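Local coordinates for protein aminotransferase class I and II (Streptococcus suis 89/1591, PDB 3OP7) that probably transfers amino groups between amino acids and keto acids, using pyridoxal phosphate bound covalently to a lysine, at residues 63-68 and 262-267. Residues are numbered along the deposited sequence; the frame is centred on the assembly and turned at random.
Sequences EGSPAF and VAQLAL
F68 and L267 make the closest apolar meeting between residues 63-68 and 262-267: L267 CD1 lies 3.6 Å from F68 CD1, the two side chains meeting at a slant. A263 CB touches the same ring atom, F68 CD1, at 3.9 Å. The F68 ring swings away from its own backbone N (chi1 175°), which carries CD1 to both partners, and the single methyl of A263 leaves room for it beside helix 257-268.

The polar part is built on S65, the N-cap of helix 66-73. Its OG accepts from F68 N at 3.1 Å with an N-H...O angle of 156° and probably gives its own proton to D260 OD1, a double task suited to a short hydroxyl; P66 follows as the first residue of the helix, where proline fits because no intrahelical N-H is needed. Q264 is long enough to span the gap between the helices, its CG and CD each 3.2 Å from S65 OG. Its NE2 comes within 3.1 Å of S65 OG, but the angle is poor for a hydrogen bond; D260, one turn earlier on helix 257-268, holds NE2 through OD2. The amide's OE1 rests 3.4 Å from A67 CB.

The contact thus packs the start of helix 66-73 against helix 257-268. L267 also reaches S71 and V72 farther along helix 66-73, and F68 leans on I84 and Q86 of strand 84-87, at the edge of a mixed sheet consistent with the large domain of fold-type I pyridoxal phosphate enzymes.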
# COMPACT_ATOMS: atom_id res chain seq x y z
N GLU A 63 7.48 11.50 -0.79
CA GLU A 63 7.03 11.35 -2.16
C GLU A 63 8.01 10.67 -3.06
O GLU A 63 7.79 10.64 -4.26
CB GLU A 63 6.73 12.69 -2.73
CG GLU A 63 5.58 13.33 -1.99
CD GLU A 63 5.15 14.64 -2.55
OE1 GLU A 63 5.84 15.21 -3.40
OE2 GLU A 63 4.10 15.12 -2.12
N GLY A 64 9.06 10.12 -2.47
CA GLY A 64 10.22 9.63 -3.21
C GLY A 64 11.36 10.65 -3.18
O GLY A 64 11.14 11.88 -3.15
N SER A 65 12.59 10.15 -3.25
CA SER A 65 13.77 10.97 -3.17
C SER A 65 13.90 11.87 -4.38
O SER A 65 13.31 11.59 -5.46
CB SER A 65 15.01 10.08 -3.07
OG SER A 65 15.14 9.24 -4.19
N PRO A 66 14.69 12.93 -4.25
CA PRO A 66 14.89 13.79 -5.42
C PRO A 66 15.54 13.04 -6.58
O PRO A 66 15.22 13.29 -7.77
CB PRO A 66 15.80 14.89 -4.86
CG PRO A 66 15.43 14.95 -3.41
CD PRO A 66 15.21 13.54 -3.02
N ALA A 67 16.42 12.10 -6.27
CA ALA A 67 17.08 11.29 -7.32
C ALA A 67 16.06 10.37 -8.00
O ALA A 67 16.06 10.23 -9.21
CB ALA A 67 18.24 10.46 -6.74
N PHE A 68 15.19 9.76 -7.20
CA PHE A 68 14.08 8.95 -7.74
C PHE A 68 13.20 9.78 -8.69
O PHE A 68 12.96 9.40 -9.84
CB PHE A 68 13.24 8.38 -6.60
CG PHE A 68 12.04 7.65 -7.06
CD1 PHE A 68 12.13 6.33 -7.45
CD2 PHE A 68 10.80 8.28 -7.08
CE1 PHE A 68 10.99 5.63 -7.87
CE2 PHE A 68 9.62 7.58 -7.55
CZ PHE A 68 9.73 6.26 -7.93
N VAL A 262 17.29 1.59 -3.09
CA VAL A 262 17.53 0.62 -4.17
C VAL A 262 16.95 1.15 -5.46
O VAL A 262 17.59 1.03 -6.52
CB VAL A 262 16.95 -0.79 -3.86
CG1 VAL A 262 17.12 -1.74 -5.06
CG2 VAL A 262 17.61 -1.36 -2.57
N ALA A 263 15.78 1.80 -5.39
CA ALA A 263 15.16 2.33 -6.63
C ALA A 263 16.08 3.38 -7.26
O ALA A 263 16.19 3.42 -8.46
CB ALA A 263 13.77 2.93 -6.33
N GLN A 264 16.69 4.25 -6.44
CA GLN A 264 17.59 5.29 -6.94
C GLN A 264 18.73 4.62 -7.76
O GLN A 264 19.09 5.04 -8.85
CB GLN A 264 18.21 6.08 -5.80
CG GLN A 264 17.28 7.03 -5.05
CD GLN A 264 17.99 7.77 -3.93
OE1 GLN A 264 19.06 8.37 -4.13
NE2 GLN A 264 17.43 7.71 -2.75
N LEU A 265 19.34 3.61 -7.14
CA LEU A 265 20.42 2.84 -7.78
C LEU A 265 19.97 2.16 -9.08
O LEU A 265 20.66 2.26 -10.12
CB LEU A 265 20.98 1.83 -6.79
CG LEU A 265 22.13 0.94 -7.27
CD1 LEU A 265 23.34 1.78 -7.73
CD2 LEU A 265 22.52 0.01 -6.11
N ALA A 266 18.84 1.46 -9.06
CA ALA A 266 18.32 0.79 -10.25
C ALA A 266 18.01 1.77 -11.36
O ALA A 266 18.40 1.56 -12.53
CB ALA A 266 17.06 -0.05 -9.91
N LEU A 267 17.37 2.88 -11.03
CA LEU A 267 17.03 3.87 -12.07
C LEU A 267 18.25 4.56 -12.67
O LEU A 267 18.28 4.88 -13.87
CB LEU A 267 16.06 4.90 -11.47
CG LEU A 267 14.67 4.34 -11.36
CD1 LEU A 267 13.85 5.12 -10.35
CD2 LEU A 267 13.95 4.30 -12.71